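Local coordinates for protein abietadiene synthase, chloroplastic (Abies grandis, PDB 3S9V) that belongs to the terpene synthase family as a chloroplast-located, largely helical enzyme, combining an N-terminal terpene synthase domain with a terpene synthase metal-binding domain, at residues Thr52-Tyr57 / Val80-Gln85; Asn252-Lys257 / Cys264-Asp269; Asp444-Trp447 / Tyr453-Pro456. All coordinates share one frame; numbering follows the deposited sequence.

Contact 1 of 3, residues Thr52-Tyr57 / Val80-Gln85; sequences TNPSAY and VEWILQ
With chi1 near 180° (-176°), the Trp82 side chain extends from helix 77-85 toward Pro54 and Ala56, and chi2 of 87° turns the indole roughly across the CA-CB-CG plane. The CA-CB bond of Trp82 already heads for the opposing segment, and with these torsions CZ2, CH2 and CZ3 of the six-membered ring face it. CZ2 receives the pyrrolidine: Pro54 CB lies 3.8 Å from Trp82 CZ2, and the two side chains run nearly perpendicular to each other. At the neighbouring carbons the first turn of helix 56-62 takes over. Ala56 CA approaches Trp82 CZ3 to 3.6 Å, while the methyl carbon Ala56 CB reaches the ring edge in its plane, 3.8 Å from Trp82 CH2. Pro54 CB and Ala56 CA both come at an oblique slant.

Between these two residues, Ser55 aims its CB away from the indole and occupies the N-cap position of helix 56-62, with its OG bonded to Asp58. The contact thus joins the start of that helix to the last turns of helix 77-85, and the ring of His261 meets the indole as a further neighbour. In this way the tryptophan lies against the loop-to-helix junction.

The closest approaches are all carbon to carbon. The chemistry implies a small apolar contact, probably held mainly by shape fit and burial of the indole against proline and alanine, since directed polar bonds contribute nothing between the two segments.

Contact 2 of 3, residues Asn252-Lys257 / Cys264-Asp269; sequences NFVLKK and CHYPLD
The hydroxyl oxygen of Tyr266 is hydrogen-bonded to the carbonyl oxygen of Gly50, which can only accept, and is crossed by the chain of Lys257, whose own ammonium forms a salt bridge with Glu51. Tyr266 OH is 3.3 Å from Lys257 CG and 3.4 Å from Lys257 CE. The straight CG-CD-CE run of the lysine lies across this oxygen at about a right angle to the tyrosine side chain, with bends at chi2 (-61°) before it and chi4 (-59°) after it. Lys257 NZ stays 4.0 Å from Tyr266 OH and is not bonded to it, so what passes directly between lysine and tyrosine is van der Waals contact.

Segment 264-269 belongs to the loop between helix 245-258 and helix 269-282, in the helical N-terminal terpene synthase domain. The loop doubles back on the helix it has just left, bringing Tyr266 alongside Val254. Its extended backbone turns at a cis peptide bond before Pro267, and Leu268 then occupies the N-cap position of the following helix. The cis link folds the proline against the phenol: Pro267 CB lies 3.9 Å above the plane of the Tyr266 ring, displaced toward its rim.

Phe253 comes in at the edge of that ring and close to its plane, with Phe253 CE1 4.1 Å from Tyr266 CD2, and the two side chains run nearly at right angles. The same carbon, Phe253 CE1, is 4.4 Å from Pro267 CD. Nearer the backbone, the methyl Val254 CG2 is 4.2 Å from Tyr266 CB. Phe253 also meets Tyr49 edge-to-face, while Phe258 makes an edge-to-face pair with Tyr266.

Contact 3 of 3, residues Asp444-Trp447 / Tyr453-Pro456; sequences DDVW and YMMP
This is a miniature antiparallel hairpin, formed where the chain passes from helix 430-440 to helix 461-491, and its strands 447-448 and 452-453 are the only ones found in a chain that is otherwise mostly helix. The evidence is a hydrogen-bonded pair at Trp447 and Tyr453: Trp447 N donates to Tyr453 O at 2.8 Å, and Tyr453 N returns a bond to Trp447 O at 2.9 Å, the second bond being the straighter at 166°.

Both side chains emerge on the same face of the ladder. Tyr453 places CG between its backbone N and its carbonyl carbon (chi1 65°), which lays the phenol back across the neighbouring strand. Trp447 CB then sits over one face of the ring, 3.5 Å from the centroid of the Tyr453 ring and 17° off the normal, a CH-pi contact. The indole itself meets the phenol only obliquely. Tyr453 O lies at the edge of the indole, near its plane, 3.7 Å from Trp447 CD1.

Beyond the paired residues, a water continues the link: it donates to Asp445 O at 2.6 Å and accepts from Met455 N at 3.0 Å, joining backbone groups where direct pairing has ended. Apolar contacts add to this, with Val446 CG1 4.1 Å from Met454 CG and Trp447 CD1 4.3 Å from Met455 CB. The indole nitrogen, Trp447 NE1, has a weak hydrogen bond to Ser459.

Outside the hairpin, Met454 is bonded through its N to Asn53 OD1 and through its O to Thr52 OG1, so these two side chains hold the backbone just past the end of strand 452-453. Phe271 of helix 269-282 meets Trp447 edge-to-face, and His265, in the loop before that helix, meets Tyr453 in the same manner.

From the N terminus the three contacts follow in series, none enclosing or crossing another. Contact 1 closes a loop of 22 residues that runs through the rest of helix 56-62 and into helix 77-85. Contact 2 spans six residues and folds the connection leading to helix 269-282 onto helix 245-258. Contact 3, whose segments are separated by five residues, closes the hairpin ahead of helix 461-491. Though far apart in sequence they cluster: the centre of contact 1 is about 14 Å from that of contact 2, and the centre of contact 3 about 17 Å from either. Segment 52-57 touches both 264-269 and 453-456, and those two also pack together, tying the N-terminal part of the chain to the hairpin of strands 447-448 and 452-453.

Contact 1 of 3, residues Thr52-Tyr57 / Val80-Gln85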
ATOM      1  N   THR A  52     -13.932  18.128   1.020  1.00 19.45           N
ATOM      2  CA  THR A  52     -14.941  17.216   1.523  1.00 19.65           C
ATOM      3  C   THR A  52     -16.316  17.849   1.386  1.00 20.90           C
ATOM      4  O   THR A  52     -16.448  19.009   0.996  1.00 20.58           O
ATOM      5  CB  THR A  52     -14.670  16.849   3.007  1.00 19.94           C
ATOM      6  OG1 THR A  52     -15.637  15.891   3.450  1.00 27.39           O
ATOM      7  CG2 THR A  52     -14.755  18.076   3.885  1.00 18.39           C
ATOM      8  N   ASN A  53     -17.339  17.077   1.712  1.00 19.72           N
ATOM      9  CA  ASN A  53     -18.711  17.535   1.602  1.00 21.79           C
ATOM     10  C   ASN A  53     -19.203  18.204   2.888  1.00 22.28           C
ATOM     11  O   ASN A  53     -18.588  18.081   3.951  1.00 16.71           O
ATOM     12  CB  ASN A  53     -19.607  16.341   1.271  1.00 21.25           C
ATOM     13  CG  ASN A  53     -19.620  15.303   2.379  1.00 24.09           C
ATOM     14  OD1 ASN A  53     -18.581  14.978   2.954  1.00 20.48           O
ATOM     15  ND2 ASN A  53     -20.796  14.768   2.674  1.00 30.90           N
ATOM     16  N   PRO A  54     -20.324  18.932   2.797  1.00 24.94           N
ATOM     17  CA  PRO A  54     -20.875  19.601   3.971  1.00 23.73           C
ATOM     18  C   PRO A  54     -21.497  18.584   4.914  1.00 21.90           C
ATOM     19  O   PRO A  54     -21.949  17.522   4.484  1.00 24.56           O
ATOM     20  CB  PRO A  54     -21.912  20.545   3.372  1.00 25.97           C
ATOM     21  CG  PRO A  54     -22.365  19.836   2.164  1.00 21.77           C
ATOM     22  CD  PRO A  54     -21.090  19.287   1.586  1.00 25.67           C
ATOM     23  N   SER A  55     -21.475  18.893   6.203  1.00 22.36           N
ATOM     24  CA  SER A  55     -22.081  18.029   7.211  1.00 20.06           C
ATOM     25  C   SER A  55     -23.317  18.766   7.717  1.00 20.03           C
ATOM     26  O   SER A  55     -23.208  19.717   8.490  1.00 23.21           O
ATOM     27  CB  SER A  55     -21.121  17.779   8.373  1.00 19.09           C
ATOM     28  OG  SER A  55     -21.774  17.052   9.399  1.00 22.25           O
ATOM     29  N   ALA A  56     -24.490  18.350   7.260  1.00 17.71           N
ATOM     30  CA  ALA A  56     -25.706  19.017   7.688  1.00 16.42           C
ATOM     31  C   ALA A  56     -25.774  19.038   9.213  1.00 15.75           C
ATOM     32  O   ALA A  56     -26.144  20.045   9.817  1.00 18.41           O
ATOM     33  CB  ALA A  56     -26.917  18.311   7.106  1.00 17.65           C
ATOM     34  N   TYR A  57     -25.395  17.929   9.832  1.00 13.49           N
ATOM     35  CA  TYR A  57     -25.423  17.816  11.289  1.00 13.01           C
ATOM     36  C   TYR A  57     -24.541  18.863  11.983  1.00 13.46           C
ATOM     37  O   TYR A  57     -24.994  19.570  12.882  1.00 15.96           O
ATOM     38  CB  TYR A  57     -24.975  16.413  11.700  1.00 10.32           C
ATOM     39  CG  TYR A  57     -24.671  16.263  13.171  1.00 14.24           C
ATOM     40  CD1 TYR A  57     -25.690  16.071  14.102  1.00 20.04           C
ATOM     41  CD2 TYR A  57     -23.364  16.334  13.632  1.00  9.64           C
ATOM     42  CE1 TYR A  57     -25.407  15.954  15.458  1.00 18.94           C
ATOM     43  CE2 TYR A  57     -23.072  16.220  14.975  1.00 18.02           C
ATOM     44  CZ  TYR A  57     -24.096  16.032  15.882  1.00 13.09           C
ATOM     45  OH  TYR A  57     -23.797  15.949  17.212  1.00 13.79           O
ATOM     46  N   VAL A  80     -27.643  29.073   8.842  1.00 23.45           N
ATOM     47  CA  VAL A  80     -29.076  28.835   8.988  1.00 23.45           C
ATOM     48  C   VAL A  80     -29.699  28.771   7.595  1.00 25.81           C
ATOM     49  O   VAL A  80     -30.525  27.899   7.302  1.00 27.93           O
ATOM     50  CB  VAL A  80     -29.760  29.954   9.793  1.00 21.92           C
ATOM     51  CG1 VAL A  80     -31.287  29.803   9.715  1.00 13.13           C
ATOM     52  CG2 VAL A  80     -29.307  29.884  11.240  1.00 17.67           C
ATOM     53  N   GLU A  81     -29.288  29.697   6.734  1.00 23.20           N
ATOM     54  CA  GLU A  81     -29.791  29.727   5.375  1.00 23.21           C
ATOM     55  C   GLU A  81     -29.386  28.439   4.657  1.00 23.67           C
ATOM     56  O   GLU A  81     -30.161  27.889   3.881  1.00 26.68           O
ATOM     57  CB  GLU A  81     -29.233  30.941   4.622  1.00 29.41           C
ATOM     58  CG  GLU A  81     -29.778  31.081   3.204  1.00 38.07           C
ATOM     59  CD  GLU A  81     -31.270  31.403   3.166  1.00 44.43           C
ATOM     60  OE1 GLU A  81     -31.907  31.130   2.126  1.00 50.42           O
ATOM     61  OE2 GLU A  81     -31.803  31.938   4.164  1.00 48.48           O
ATOM     62  N   TRP A  82     -28.173  27.956   4.913  1.00 21.38           N
ATOM     63  CA  TRP A  82     -27.715  26.725   4.275  1.00 20.08           C
ATOM     64  C   TRP A  82     -28.682  25.589   4.606  1.00 21.45           C
ATOM     65  O   TRP A  82     -29.055  24.803   3.743  1.00 22.17           O
ATOM     66  CB  TRP A  82     -26.315  26.335   4.759  1.00 17.68           C
ATOM     67  CG  TRP A  82     -25.802  25.127   4.043  1.00 21.77           C
ATOM     68  CD1 TRP A  82     -25.132  25.101   2.852  1.00 19.39           C
ATOM     69  CD2 TRP A  82     -26.025  23.762   4.406  1.00 16.17           C
ATOM     70  NE1 TRP A  82     -24.935  23.807   2.447  1.00 17.41           N
ATOM     71  CE2 TRP A  82     -25.473  22.963   3.382  1.00 20.44           C
ATOM     72  CE3 TRP A  82     -26.644  23.135   5.495  1.00 17.11           C
ATOM     73  CZ2 TRP A  82     -25.522  21.563   3.413  1.00 21.09           C
ATOM     74  CZ3 TRP A  82     -26.696  21.745   5.529  1.00 17.04           C
ATOM     75  CH2 TRP A  82     -26.139  20.973   4.493  1.00 14.52           C
ATOM     76  N   ILE A  83     -29.077  25.505   5.869  1.00 21.33           N
ATOM     77  CA  ILE A  83     -29.996  24.465   6.301  1.00 21.47           C
ATOM     78  C   ILE A  83     -31.304  24.581   5.534  1.00 23.62           C
ATOM     79  O   ILE A  83     -31.809  23.597   5.011  1.00 24.14           O
ATOM     80  CB  ILE A  83     -30.267  24.572   7.815  1.00 17.42           C
ATOM     81  CG1 ILE A  83     -28.970  24.316   8.587  1.00 20.88           C
ATOM     82  CG2 ILE A  83     -31.339  23.597   8.217  1.00 17.69           C
ATOM     83  CD1 ILE A  83     -29.048  24.643  10.064  1.00 18.27           C
ATOM     84  N   LEU A  84     -31.836  25.796   5.456  1.00 25.10           N
ATOM     85  CA  LEU A  84     -33.090  26.041   4.749  1.00 27.03           C
ATOM     86  C   LEU A  84     -33.048  25.654   3.269  1.00 27.48           C
ATOM     87  O   LEU A  84     -34.050  25.230   2.697  1.00 29.62           O
ATOM     88  CB  LEU A  84     -33.470  27.520   4.861  1.00 24.19           C
ATOM     89  CG  LEU A  84     -33.779  28.067   6.253  1.00 25.29           C
ATOM     90  CD1 LEU A  84     -33.970  29.580   6.185  1.00 29.02           C
ATOM     91  CD2 LEU A  84     -35.027  27.399   6.794  1.00 29.82           C
ATOM     92  N   GLN A  85     -31.882  25.794   2.657  1.00 27.79           N
ATOM     93  CA  GLN A  85     -31.711  25.505   1.239  1.00 29.36           C
ATOM     94  C   GLN A  85     -31.267  24.086   0.888  1.00 28.64           C
ATOM     95  O   GLN A  85     -31.318  23.702  -0.277  1.00 29.69           O
ATOM     96  CB  GLN A  85     -30.689  26.481   0.650  1.00 31.24           C
ATOM     97  CG  GLN A  85     -30.942  27.938   0.979  1.00 37.83           C
ATOM     98  CD  GLN A  85     -31.967  28.572   0.067  1.00 53.07           C
ATOM     99  OE1 GLN A  85     -33.111  28.126  -0.010  1.00 53.58           O
ATOM    100  NE2 GLN A  85     -31.557  29.623  -0.639  1.00 60.70           N
TER

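Contact 2 of 3, residues Asn252-Lys257 / Cys264-Asp269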
ATOM      1  N   ASN A 252     -14.435  30.140  12.474  1.00 22.54           N
ATOM      2  CA  ASN A 252     -14.210  31.138  11.430  1.00 26.94           C
ATOM      3  C   ASN A 252     -13.273  30.541  10.376  1.00 30.09           C
ATOM      4  O   ASN A 252     -13.477  30.717   9.172  1.00 28.37           O
ATOM      5  CB  ASN A 252     -13.567  32.408  12.003  1.00 24.05           C
ATOM      6  CG  ASN A 252     -14.534  33.234  12.827  1.00 31.26           C
ATOM      7  OD1 ASN A 252     -15.713  33.359  12.481  1.00 27.56           O
ATOM      8  ND2 ASN A 252     -14.036  33.823  13.917  1.00 22.97           N
ATOM      9  N   PHE A 253     -12.240  29.842  10.849  1.00 29.45           N
ATOM     10  CA  PHE A 253     -11.256  29.203   9.982  1.00 27.45           C
ATOM     11  C   PHE A 253     -11.904  28.158   9.077  1.00 28.59           C
ATOM     12  O   PHE A 253     -11.574  28.061   7.894  1.00 29.11           O
ATOM     13  CB  PHE A 253     -10.142  28.580  10.840  1.00 27.63           C
ATOM     14  CG  PHE A 253      -9.298  27.564  10.115  1.00 31.45           C
ATOM     15  CD1 PHE A 253      -9.622  26.207  10.163  1.00 33.54           C
ATOM     16  CD2 PHE A 253      -8.172  27.956   9.403  1.00 24.68           C
ATOM     17  CE1 PHE A 253      -8.835  25.254   9.513  1.00 31.98           C
ATOM     18  CE2 PHE A 253      -7.377  27.012   8.750  1.00 28.17           C
ATOM     19  CZ  PHE A 253      -7.711  25.656   8.806  1.00 29.21           C
ATOM     20  N   VAL A 254     -12.829  27.376   9.624  1.00 26.36           N
ATOM     21  CA  VAL A 254     -13.512  26.371   8.821  1.00 20.30           C
ATOM     22  C   VAL A 254     -14.414  27.067   7.806  1.00 20.21           C
ATOM     23  O   VAL A 254     -14.457  26.680   6.639  1.00 22.53           O
ATOM     24  CB  VAL A 254     -14.368  25.430   9.694  1.00 19.39           C
ATOM     25  CG1 VAL A 254     -15.267  24.577   8.811  1.00 13.37           C
ATOM     26  CG2 VAL A 254     -13.465  24.551  10.545  1.00 19.12           C
ATOM     27  N   LEU A 255     -15.128  28.096   8.252  1.00 19.87           N
ATOM     28  CA  LEU A 255     -16.027  28.836   7.371  1.00 22.93           C
ATOM     29  C   LEU A 255     -15.276  29.648   6.321  1.00 26.55           C
ATOM     30  O   LEU A 255     -15.856  30.047   5.306  1.00 23.71           O
ATOM     31  CB  LEU A 255     -16.942  29.750   8.186  1.00 19.05           C
ATOM     32  CG  LEU A 255     -18.055  28.990   8.904  1.00 21.56           C
ATOM     33  CD1 LEU A 255     -18.790  29.904   9.854  1.00 15.77           C
ATOM     34  CD2 LEU A 255     -19.006  28.407   7.865  1.00 22.60           C
ATOM     35  N   LYS A 256     -13.993  29.893   6.560  1.00 28.91           N
ATOM     36  CA  LYS A 256     -13.193  30.635   5.598  1.00 32.92           C
ATOM     37  C   LYS A 256     -13.062  29.752   4.363  1.00 34.36           C
ATOM     38  O   LYS A 256     -13.099  30.232   3.228  1.00 35.38           O
ATOM     39  CB  LYS A 256     -11.808  30.948   6.172  1.00 40.60           C
ATOM     40  CG  LYS A 256     -10.867  31.630   5.184  1.00 44.78           C
ATOM     41  CD  LYS A 256      -9.576  32.089   5.848  1.00 49.39           C
ATOM     42  CE  LYS A 256      -8.780  30.921   6.418  1.00 59.58           C
ATOM     43  NZ  LYS A 256      -8.282  29.986   5.367  1.00 61.19           N
ATOM     44  N   LYS A 257     -12.934  28.449   4.602  1.00 32.30           N
ATOM     45  CA  LYS A 257     -12.798  27.466   3.534  1.00 29.39           C
ATOM     46  C   LYS A 257     -14.142  27.112   2.875  1.00 30.33           C
ATOM     47  O   LYS A 257     -14.245  27.076   1.646  1.00 27.52           O
ATOM     48  CB  LYS A 257     -12.149  26.188   4.093  1.00 33.30           C
ATOM     49  CG  LYS A 257     -11.504  25.245   3.054  1.00 33.73           C
ATOM     50  CD  LYS A 257     -12.498  24.712   2.032  1.00 40.90           C
ATOM     51  CE  LYS A 257     -11.860  23.683   1.104  1.00 49.59           C
ATOM     52  NZ  LYS A 257     -10.696  24.227   0.345  1.00 53.40           N
ATOM     53  N   CYS A 264     -17.652  17.426   9.047  1.00 17.27           N
ATOM     54  CA  CYS A 264     -17.749  16.839  10.382  1.00 22.89           C
ATOM     55  C   CYS A 264     -16.399  16.767  11.098  1.00 22.52           C
ATOM     56  O   CYS A 264     -16.304  16.264  12.218  1.00 22.26           O
ATOM     57  CB  CYS A 264     -18.412  15.452  10.338  1.00 26.16           C
ATOM     58  SG  CYS A 264     -17.583  14.214   9.347  1.00 27.94           S
ATOM     59  N   HIS A 265     -15.364  17.288  10.441  1.00 18.99           N
ATOM     60  CA  HIS A 265     -14.010  17.346  10.996  1.00 17.93           C
ATOM     61  C   HIS A 265     -13.099  18.051  10.004  1.00 19.19           C
ATOM     62  O   HIS A 265     -13.201  17.852   8.790  1.00 20.46           O
ATOM     63  CB  HIS A 265     -13.486  15.946  11.327  1.00 15.91           C
ATOM     64  CG  HIS A 265     -13.792  14.922  10.281  1.00 23.24           C
ATOM     65  ND1 HIS A 265     -13.912  13.581  10.573  1.00 23.08           N
ATOM     66  CD2 HIS A 265     -14.020  15.041   8.951  1.00 20.51           C
ATOM     67  CE1 HIS A 265     -14.206  12.916   9.469  1.00 30.24           C
ATOM     68  NE2 HIS A 265     -14.277  13.779   8.471  1.00 30.64           N
ATOM     69  N   TYR A 266     -12.222  18.896  10.528  1.00 19.30           N
ATOM     70  CA  TYR A 266     -11.314  19.671   9.699  1.00 22.00           C
ATOM     71  C   TYR A 266     -10.172  20.163  10.581  1.00 21.52           C
ATOM     72  O   TYR A 266     -10.337  20.307  11.791  1.00 22.34           O
ATOM     73  CB  TYR A 266     -12.063  20.874   9.103  1.00 18.75           C
ATOM     74  CG  TYR A 266     -11.627  21.263   7.709  1.00 21.74           C
ATOM     75  CD1 TYR A 266     -11.793  20.386   6.634  1.00 17.96           C
ATOM     76  CD2 TYR A 266     -11.024  22.497   7.465  1.00 22.36           C
ATOM     77  CE1 TYR A 266     -11.359  20.728   5.344  1.00 19.12           C
ATOM     78  CE2 TYR A 266     -10.588  22.851   6.177  1.00 24.57           C
ATOM     79  CZ  TYR A 266     -10.759  21.960   5.128  1.00 22.09           C
ATOM     80  OH  TYR A 266     -10.334  22.306   3.871  1.00 26.37           O
ATOM     81  N   PRO A 267      -8.984  20.385   9.991  1.00 24.24           N
ATOM     82  CA  PRO A 267      -8.715  20.176   8.562  1.00 18.74           C
ATOM     83  C   PRO A 267      -8.423  18.700   8.261  1.00 20.68           C
ATOM     84  O   PRO A 267      -8.490  17.849   9.158  1.00 17.85           O
ATOM     85  CB  PRO A 267      -7.516  21.092   8.301  1.00 21.38           C
ATOM     86  CG  PRO A 267      -6.774  21.052   9.613  1.00 24.19           C
ATOM     87  CD  PRO A 267      -7.888  21.141  10.635  1.00 26.25           C
ATOM     88  N   LEU A 268      -8.092  18.395   7.009  1.00 19.70           N
ATOM     89  CA  LEU A 268      -7.818  17.015   6.610  1.00 20.79           C
ATOM     90  C   LEU A 268      -6.589  16.912   5.708  1.00 21.76           C
ATOM     91  O   LEU A 268      -6.459  15.973   4.923  1.00 20.55           O
ATOM     92  CB  LEU A 268      -9.043  16.456   5.878  1.00 15.15           C
ATOM     93  CG  LEU A 268     -10.358  16.462   6.672  1.00 21.89           C
ATOM     94  CD1 LEU A 268     -11.509  16.044   5.771  1.00 14.95           C
ATOM     95  CD2 LEU A 268     -10.245  15.515   7.868  1.00 19.77           C
ATOM     96  N   ASP A 269      -5.686  17.878   5.849  1.00 22.91           N
ATOM     97  CA  ASP A 269      -4.485  17.973   5.028  1.00 23.95           C
ATOM     98  C   ASP A 269      -3.514  16.793   4.976  1.00 23.36           C
ATOM     99  O   ASP A 269      -2.949  16.518   3.921  1.00 23.14           O
ATOM    100  CB  ASP A 269      -3.713  19.249   5.390  1.00 28.23           C
ATOM    101  CG  ASP A 269      -3.389  19.347   6.874  1.00 34.10           C
ATOM    102  OD1 ASP A 269      -2.408  20.042   7.221  1.00 42.23           O
ATOM    103  OD2 ASP A 269      -4.114  18.747   7.696  1.00 33.21           O
TER

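Contact 3 of 3, residues Asp444-Trp447 / Tyr453-Pro456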
ATOM      1  N   ASP A 444     -16.287   5.488  -5.911  1.00 26.56           N
ATOM      2  CA  ASP A 444     -17.351   6.250  -5.288  1.00 33.08           C
ATOM      3  C   ASP A 444     -17.630   5.806  -3.856  1.00 28.80           C
ATOM      4  O   ASP A 444     -18.756   5.857  -3.392  1.00 29.44           O
ATOM      5  CB  ASP A 444     -18.619   6.168  -6.149  1.00 41.06           C
ATOM      6  CG  ASP A 444     -18.931   4.759  -6.584  1.00 54.39           C
ATOM      7  OD1 ASP A 444     -19.704   4.595  -7.552  1.00 62.07           O
ATOM      8  OD2 ASP A 444     -18.407   3.814  -5.953  1.00 63.24           O
ATOM      9  N   ASP A 445     -16.592   5.361  -3.160  1.00 29.53           N
ATOM     10  CA  ASP A 445     -16.752   4.955  -1.773  1.00 31.19           C
ATOM     11  C   ASP A 445     -16.962   6.216  -0.941  1.00 27.54           C
ATOM     12  O   ASP A 445     -16.474   7.288  -1.292  1.00 22.60           O
ATOM     13  CB  ASP A 445     -15.501   4.235  -1.246  1.00 37.62           C
ATOM     14  CG  ASP A 445     -15.349   2.821  -1.791  1.00 49.97           C
ATOM     15  OD1 ASP A 445     -16.370   2.119  -1.963  1.00 56.21           O
ATOM     16  OD2 ASP A 445     -14.195   2.404  -2.024  1.00 58.35           O
ATOM     17  N   VAL A 446     -17.708   6.083   0.146  1.00 24.56           N
ATOM     18  CA  VAL A 446     -17.941   7.193   1.050  1.00 24.09           C
ATOM     19  C   VAL A 446     -17.199   6.825   2.325  1.00 24.95           C
ATOM     20  O   VAL A 446     -16.634   5.737   2.418  1.00 24.20           O
ATOM     21  CB  VAL A 446     -19.435   7.393   1.363  1.00 21.90           C
ATOM     22  CG1 VAL A 446     -20.113   8.078   0.195  1.00 19.10           C
ATOM     23  CG2 VAL A 446     -20.089   6.054   1.668  1.00 15.75           C
ATOM     24  N   TRP A 447     -17.193   7.725   3.299  1.00 22.17           N
ATOM     25  CA  TRP A 447     -16.485   7.469   4.545  1.00 22.02           C
ATOM     26  C   TRP A 447     -17.419   7.724   5.711  1.00 20.27           C
ATOM     27  O   TRP A 447     -18.360   8.508   5.595  1.00 18.83           O
ATOM     28  CB  TRP A 447     -15.244   8.369   4.643  1.00 21.13           C
ATOM     29  CG  TRP A 447     -14.331   8.252   3.443  1.00 25.71           C
ATOM     30  CD1 TRP A 447     -14.592   8.673   2.165  1.00 22.39           C
ATOM     31  CD2 TRP A 447     -13.048   7.609   3.398  1.00 18.29           C
ATOM     32  NE1 TRP A 447     -13.555   8.325   1.332  1.00 28.10           N
ATOM     33  CE2 TRP A 447     -12.595   7.671   2.061  1.00 20.84           C
ATOM     34  CE3 TRP A 447     -12.241   6.984   4.360  1.00 16.35           C
ATOM     35  CZ2 TRP A 447     -11.366   7.130   1.656  1.00 19.31           C
ATOM     36  CZ3 TRP A 447     -11.021   6.444   3.960  1.00 25.70           C
ATOM     37  CH2 TRP A 447     -10.596   6.522   2.614  1.00 26.88           C
ATOM     38  N   TYR A 453     -19.284  11.158   5.067  1.00 18.19           N
ATOM     39  CA  TYR A 453     -18.590  12.208   4.335  1.00 21.20           C
ATOM     40  C   TYR A 453     -17.885  11.652   3.105  1.00 22.48           C
ATOM     41  O   TYR A 453     -17.728  10.438   2.964  1.00 21.26           O
ATOM     42  CB  TYR A 453     -17.616  12.960   5.260  1.00 18.17           C
ATOM     43  CG  TYR A 453     -16.453  12.152   5.793  1.00 12.71           C
ATOM     44  CD1 TYR A 453     -15.183  12.301   5.252  1.00 15.60           C
ATOM     45  CD2 TYR A 453     -16.611  11.265   6.857  1.00 12.64           C
ATOM     46  CE1 TYR A 453     -14.098  11.596   5.756  1.00 12.23           C
ATOM     47  CE2 TYR A 453     -15.520  10.550   7.375  1.00 10.79           C
ATOM     48  CZ  TYR A 453     -14.262  10.728   6.815  1.00 23.76           C
ATOM     49  OH  TYR A 453     -13.150  10.062   7.304  1.00 21.29           O
ATOM     50  N   MET A 454     -17.481  12.543   2.205  1.00 22.84           N
ATOM     51  CA  MET A 454     -16.835  12.130   0.968  1.00 21.48           C
ATOM     52  C   MET A 454     -15.505  12.836   0.760  1.00 21.70           C
ATOM     53  O   MET A 454     -15.362  14.013   1.087  1.00 20.28           O
ATOM     54  CB  MET A 454     -17.762  12.433  -0.207  1.00 25.52           C
ATOM     55  CG  MET A 454     -19.220  12.071   0.061  1.00 33.06           C
ATOM     56  SD  MET A 454     -20.329  12.533  -1.275  1.00 37.29           S
ATOM     57  CE  MET A 454     -19.770  14.183  -1.642  1.00 37.62           C
ATOM     58  N   MET A 455     -14.530  12.116   0.215  1.00 19.09           N
ATOM     59  CA  MET A 455     -13.231  12.706  -0.037  1.00 21.94           C
ATOM     60  C   MET A 455     -12.928  12.634  -1.533  1.00 20.23           C
ATOM     61  O   MET A 455     -12.316  11.679  -2.006  1.00 19.56           O
ATOM     62  CB  MET A 455     -12.152  11.982   0.773  1.00 26.00           C
ATOM     63  CG  MET A 455     -11.207  12.924   1.528  1.00 34.31           C
ATOM     64  SD  MET A 455     -11.960  13.737   2.950  1.00 17.68           S
ATOM     65  CE  MET A 455     -12.241  12.420   3.827  1.00 33.95           C
ATOM     66  N   PRO A 456     -13.369  13.655  -2.293  1.00 21.96           N
ATOM     67  CA  PRO A 456     -13.205  13.807  -3.746  1.00 26.54           C
ATOM     68  C   PRO A 456     -11.795  13.556  -4.285  1.00 25.77           C
ATOM     69  O   PRO A 456     -11.633  13.168  -5.446  1.00 21.27           O
ATOM     70  CB  PRO A 456     -13.655  15.247  -3.992  1.00 29.19           C
ATOM     71  CG  PRO A 456     -14.702  15.445  -2.953  1.00 28.98           C
ATOM     72  CD  PRO A 456     -14.076  14.822  -1.734  1.00 20.18           C
TER
HETATM   73  O   HOH W   1     -15.705   9.724  -1.126  1.00 27.07           O